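Fatty acyl CoA synthetase FADD13 (FATTY-ACYL-CoA SYNTHETASE) (Mycobacterium tuberculosis, PDB 3R44) belongs to the AMP-binding enzymes of the ANL clan, with a large AMP-binding region followed by a smaller C-terminal domain of the same enzyme group. Local coordinates at residues G323-L328 with G337-A342; Y288-G293 with E310-Y315. All coordinates share one frame; numbering follows the deposited sequence.

Interactions 1 and 2 are two strand pairings within one mixed nine-stranded sheet, their centres about 9 Å apart and both inside the AMP-binding enzyme region. Interaction 2 comes first along the chain, pairing strand 288-291 with strand 310-316 in parallel; interaction 1 follows, pairing strand 324-327 with the short strand 341-342. Strands 310-316 and 324-327 are antiparallel neighbours, so the two contacts join directly: Leu327 N lies 2.7 Å from Gln313 O and Thr325 N lies 3.0 Å from Tyr315 O, both probable hydrogen bonds. Across this part of the sheet the pairing therefore changes from parallel to antiparallel, ending at outermost strand 341-342.

Interaction 1. Residues G323-L328 with G337-A342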
loop_
_atom_site.group_PDB
_atom_site.type_symbol
_atom_site.label_atom_id
_atom_site.label_comp_id
_atom_site.label_asym_id
_atom_site.label_seq_id
_atom_site.Cartn_x
_atom_site.Cartn_y
_atom_site.Cartn_z
ATOM N N GLY A 323 6.135 -5.503 0.952
ATOM C CA GLY A 323 6.428 -6.778 1.589
ATOM C C GLY A 323 6.391 -6.666 3.100
ATOM O O GLY A 323 6.316 -5.592 3.679
ATOM N N GLY A 324 6.493 -7.768 3.781
ATOM C CA GLY A 324 6.540 -7.685 5.227
ATOM C C GLY A 324 6.086 -8.999 5.800
ATOM O O GLY A 324 6.917 -9.915 5.920
ATOM N N THR A 325 4.806 -9.107 6.160
ATOM C CA THR A 325 4.237 -10.353 6.618
ATOM C C THR A 325 3.067 -10.770 5.712
ATOM O O THR A 325 2.341 -9.928 5.158
ATOM C CB THR A 325 3.743 -10.357 8.122
ATOM O OG1 THR A 325 2.665 -9.433 8.285
ATOM C CG2 THR A 325 4.864 -10.022 9.151
ATOM N N LEU A 326 2.857 -12.089 5.641
ATOM C CA LEU A 326 1.760 -12.702 4.922
ATOM C C LEU A 326 1.135 -13.800 5.758
ATOM O O LEU A 326 1.841 -14.589 6.393
ATOM C CB LEU A 326 2.185 -13.219 3.535
ATOM C CG LEU A 326 2.517 -12.134 2.470
ATOM C CD1 LEU A 326 3.059 -12.872 1.294
ATOM C CD2 LEU A 326 1.305 -11.267 2.063
ATOM N N LEU A 327 -0.187 -13.775 5.802
ATOM C CA LEU A 327 -0.993 -14.822 6.466
ATOM C C LEU A 327 -1.505 -15.674 5.345
ATOM O O LEU A 327 -2.413 -15.287 4.591
ATOM C CB LEU A 327 -2.107 -14.198 7.305
ATOM C CG LEU A 327 -3.028 -15.185 8.026
ATOM C CD1 LEU A 327 -2.197 -15.805 9.143
ATOM C CD2 LEU A 327 -4.296 -14.520 8.559
ATOM N N LEU A 328 -0.894 -16.828 5.185
ATOM C CA LEU A 328 -1.233 -17.680 4.088
ATOM C C LEU A 328 -2.668 -18.241 4.234
ATOM O O LEU A 328 -3.276 -18.226 5.317
ATOM C CB LEU A 328 -0.114 -18.742 3.881
ATOM C CG LEU A 328 1.296 -18.133 3.598
ATOM C CD1 LEU A 328 2.332 -19.215 3.321
ATOM C CD2 LEU A 328 1.266 -17.134 2.477
ATOM N N GLY A 337 -7.468 -12.178 12.436
ATOM C CA GLY A 337 -6.953 -10.941 13.018
ATOM C C GLY A 337 -5.439 -10.791 12.960
ATOM O O GLY A 337 -4.904 -9.691 13.209
ATOM N N SER A 338 -4.735 -11.875 12.615
ATOM C CA SER A 338 -3.293 -11.810 12.435
ATOM C C SER A 338 -2.932 -11.234 11.063
ATOM O O SER A 338 -3.661 -11.430 10.097
ATOM C CB SER A 338 -2.656 -13.179 12.562
ATOM O OG SER A 338 -1.267 -13.065 12.388
ATOM N N ALA A 339 -1.773 -10.586 10.982
ATOM C CA ALA A 339 -1.167 -10.140 9.747
ATOM C C ALA A 339 -0.211 -11.221 9.170
ATOM O O ALA A 339 0.402 -11.014 8.125
ATOM C CB ALA A 339 -0.377 -8.807 10.008
ATOM N N GLY A 340 -0.080 -12.341 9.882
ATOM C CA GLY A 340 0.652 -13.512 9.443
ATOM C C GLY A 340 2.108 -13.513 9.895
ATOM O O GLY A 340 2.467 -12.816 10.842
ATOM N N ARG A 341 2.881 -14.391 9.271
ATOM C CA ARG A 341 4.308 -14.570 9.570
ATOM C C ARG A 341 5.189 -13.742 8.633
ATOM O O ARG A 341 4.776 -13.355 7.540
ATOM C CB ARG A 341 4.670 -16.042 9.360
ATOM C CG ARG A 341 4.091 -17.036 10.396
ATOM C CD ARG A 341 4.402 -18.478 10.055
ATOM N NE ARG A 341 4.382 -19.248 11.303
ATOM C CZ ARG A 341 4.080 -20.515 11.374
ATOM N NH1 ARG A 341 3.735 -21.163 10.280
ATOM N NH2 ARG A 341 4.074 -21.121 12.538
ATOM N N ALA A 342 6.449 -13.556 9.012
ATOM C CA ALA A 342 7.430 -12.970 8.124
ATOM C C ALA A 342 7.454 -13.765 6.812
ATOM O O ALA A 342 7.079 -14.955 6.770
ATOM C CB ALA A 342 8.847 -12.994 8.795
HETATM O O HOH W 1 4.366 -15.798 5.642
#
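An antiparallel edge pairing of the mixed sheet brings Thr325 and Leu326 of strand 324-327 against Ala339 to Ala342, with strand 341-342 outermost within the chain. The register is fixed by two bridges: Thr325 with Ala342 is a non-hydrogen-bonded pair, and Leu326 with Arg341 is a hydrogen-bonded one. In the latter, Leu326 N donates to Arg341 O over 3.0 Å at 159°, whereas the return bond from Arg341 N to Leu326 O is weak and bent. The pairing is thus short and uneven, and beside it a water lies within hydrogen-bonding distance of both Leu326 O and Ala342 O.

Within 337-342, Gly340 and Ser338 add contacts of a different kind. Gly340 has positive phi, and its CA comes within 3.4 Å of Leu326 O in a CA-H...O contact. Leu327 lies along this bare backbone, CB 3.6 Å from Gly340 CA, and with CG anti to its own backbone N it carries CD2 on to Ser338 O, 3.5 Å away. Ser338 OG accepts from Gly340 N, closing an ST turn, and is also bonded to Leu406 O, which ties this bend to strand 406-410. The guanidinium group of Arg341 forms a salt bridge with Glu403.

Thr325 supplies the side-chain bond. Its chi1 of 64° sets OG1 between the backbone N and the carbonyl carbon, while CG2 runs past Arg341 O. From there OG1 donates to Ala339 O over 2.8 Å, arriving above the carbonyl plane, 61° out of it, with the Ala339 CB methyl 3.6 Å from the same hydroxyl oxygen.

Interaction 2. Residues Y288-G293 with E310-Y315; sequences YFITGG and EVVQGY
Phe289 and Val312 meet through the straightest bond of this parallel pairing, Val312 N to Phe289 O, 2.7 Å long at 177°. Thr291 N donates to Val312 O at the same 2.7 Å, again nearly along the C=O axis, and Phe289 N reaches Glu310 O over 3.0 Å with the donor tilted from the carbonyl plane. Both backbone polar groups of Phe289 and of Val312 are therefore engaged across the contact, and the axes of strands 288-291 and 310-315 diverge by 21°.

Side chains pack in register on the two faces. On the face with Tyr288, Ile290 and Val312, the Tyr288 ring runs alongside the valine, with CD1 3.7 Å from Val312 CG2. CG of Tyr288 sits between its backbone N and carbonyl carbon (chi1 62°), which places the ring there, while Ile290 CG1 meets the ring edge in plane. On the face with Val311 and Gln313, Thr291 is set roughly perpendicular to Val311, CG2 3.7 Å from Val311 CG1, and its OG1 lies 3.4 Å from Gln313 CG.

Farther along, waters bridge the two backbones: one accepts from Gly314 N and lies close to Thr291 O, and another links Gly293 N to Gly314 O. Beyond the pair, Tyr288 OH is hydrogen-bonded to Asp207 O, and Gln313 OE1 accepts from Met296 N in the connection that follows strand 288-291. Phe289 turns its ring away toward Leu269 and Met272 of helix 266-274. The parallel pairing of 288-291 with 310-316, with helix 298-306 between them in the chain, is that of a beta-alpha-beta unit, its two strands adjacent in the mixed sheet.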
loop_
_atom_site.group_PDB
_atom_site.type_symbol
_atom_site.label_atom_id
_atom_site.label_comp_id
_atom_site.label_asym_id
_atom_site.label_seq_id
_atom_site.Cartn_x
_atom_site.Cartn_y
_atom_site.Cartn_z
ATOM N N TYR A 288 -7.556 -17.756 -4.894
ATOM C CA TYR A 288 -7.549 -16.880 -3.727
ATOM C C TYR A 288 -7.428 -15.396 -4.040
ATOM O O TYR A 288 -6.900 -15.003 -5.061
ATOM C CB TYR A 288 -6.414 -17.307 -2.726
ATOM C CG TYR A 288 -5.040 -17.210 -3.286
ATOM C CD1 TYR A 288 -4.293 -16.038 -3.177
ATOM C CD2 TYR A 288 -4.467 -18.294 -3.922
ATOM C CE1 TYR A 288 -3.048 -15.984 -3.648
ATOM C CE2 TYR A 288 -3.210 -18.251 -4.420
ATOM C CZ TYR A 288 -2.490 -17.063 -4.303
ATOM O OH TYR A 288 -1.216 -16.904 -4.808
ATOM N N PHE A 289 -7.845 -14.581 -3.090
ATOM C CA PHE A 289 -7.567 -13.187 -3.121
ATOM C C PHE A 289 -6.399 -12.856 -2.218
ATOM O O PHE A 289 -6.192 -13.505 -1.222
ATOM C CB PHE A 289 -8.767 -12.401 -2.613
ATOM C CG PHE A 289 -9.957 -12.401 -3.544
ATOM C CD1 PHE A 289 -10.016 -11.544 -4.650
ATOM C CD2 PHE A 289 -11.007 -13.262 -3.295
ATOM C CE1 PHE A 289 -11.133 -11.541 -5.496
ATOM C CE2 PHE A 289 -12.118 -13.291 -4.151
ATOM C CZ PHE A 289 -12.179 -12.417 -5.241
ATOM N N ILE A 290 -5.611 -11.859 -2.613
ATOM C CA ILE A 290 -4.558 -11.294 -1.775
ATOM C C ILE A 290 -5.159 -9.975 -1.324
ATOM O O ILE A 290 -5.497 -9.162 -2.172
ATOM C CB ILE A 290 -3.295 -10.977 -2.553
ATOM C CG1 ILE A 290 -2.749 -12.247 -3.201
ATOM C CG2 ILE A 290 -2.222 -10.366 -1.594
ATOM C CD1 ILE A 290 -1.567 -12.009 -4.167
ATOM N N THR A 291 -5.350 -9.779 -0.034
ATOM C CA THR A 291 -6.032 -8.591 0.455
ATOM C C THR A 291 -5.122 -7.800 1.372
ATOM O O THR A 291 -4.352 -8.341 2.139
ATOM C CB THR A 291 -7.345 -8.912 1.212
ATOM O OG1 THR A 291 -7.034 -9.626 2.404
ATOM C CG2 THR A 291 -8.244 -9.838 0.392
ATOM N N GLY A 292 -5.263 -6.492 1.298
ATOM C CA GLY A 292 -4.532 -5.586 2.170
ATOM C C GLY A 292 -5.569 -4.919 3.061
ATOM O O GLY A 292 -6.749 -5.051 2.827
ATOM N N GLY A 293 -5.132 -4.221 4.084
ATOM C CA GLY A 293 -6.060 -3.477 4.914
ATOM C C GLY A 293 -6.309 -4.231 6.197
ATOM O O GLY A 293 -5.560 -5.125 6.553
ATOM N N GLU A 310 -9.946 -18.933 -1.265
ATOM C CA GLU A 310 -9.201 -18.612 -0.042
ATOM C C GLU A 310 -8.800 -17.150 -0.010
ATOM O O GLU A 310 -8.976 -16.449 -0.989
ATOM C CB GLU A 310 -8.011 -19.540 0.104
ATOM C CG GLU A 310 -8.511 -20.913 0.566
ATOM C CD GLU A 310 -7.436 -21.937 0.788
ATOM O OE1 GLU A 310 -6.387 -21.879 0.122
ATOM O OE2 GLU A 310 -7.657 -22.837 1.626
ATOM N N VAL A 311 -8.257 -16.700 1.117
ATOM C CA VAL A 311 -7.845 -15.319 1.253
ATOM C C VAL A 311 -6.443 -15.282 1.860
ATOM O O VAL A 311 -6.176 -15.970 2.847
ATOM C CB VAL A 311 -8.856 -14.510 2.119
ATOM C CG1 VAL A 311 -8.484 -13.068 2.142
ATOM C CG2 VAL A 311 -10.290 -14.625 1.520
ATOM N N VAL A 312 -5.543 -14.538 1.225
ATOM C CA VAL A 312 -4.234 -14.209 1.784
ATOM C C VAL A 312 -4.290 -12.762 2.292
ATOM O O VAL A 312 -4.853 -11.866 1.635
ATOM C CB VAL A 312 -3.127 -14.381 0.723
ATOM C CG1 VAL A 312 -1.767 -13.775 1.195
ATOM C CG2 VAL A 312 -3.087 -15.894 0.275
ATOM N N GLN A 313 -3.727 -12.553 3.472
ATOM C CA GLN A 313 -3.725 -11.237 4.107
ATOM C C GLN A 313 -2.310 -10.919 4.524
ATOM O O GLN A 313 -1.469 -11.797 4.514
ATOM C CB GLN A 313 -4.645 -11.265 5.345
ATOM C CG GLN A 313 -6.064 -11.476 5.056
ATOM C CD GLN A 313 -6.841 -11.754 6.317
ATOM O OE1 GLN A 313 -7.216 -10.815 7.009
ATOM N NE2 GLN A 313 -7.075 -13.045 6.631
ATOM N N GLY A 314 -2.027 -9.677 4.839
ATOM C CA GLY A 314 -0.732 -9.340 5.397
ATOM C C GLY A 314 -0.561 -7.935 5.880
ATOM O O GLY A 314 -1.525 -7.157 5.958
ATOM N N TYR A 315 0.693 -7.596 6.129
ATOM C CA TYR A 315 1.088 -6.326 6.599
ATOM C C TYR A 315 2.289 -5.862 5.786
ATOM O O TYR A 315 3.274 -6.625 5.630
ATOM C CB TYR A 315 1.499 -6.451 8.040
ATOM C CG TYR A 315 2.205 -5.245 8.608
ATOM C CD1 TYR A 315 1.495 -4.078 8.915
ATOM C CD2 TYR A 315 3.575 -5.269 8.838
ATOM C CE1 TYR A 315 2.122 -2.995 9.509
ATOM C CE2 TYR A 315 4.215 -4.178 9.399
ATOM C CZ TYR A 315 3.484 -3.043 9.717
ATOM O OH TYR A 315 4.157 -1.975 10.269
HETATM O O HOH W 2 -4.248 -7.697 4.549
HETATM O O HOH W 3 -6.984 -8.232 5.217
HETATM O O HOH W 4 -2.192 -4.387 5.172
#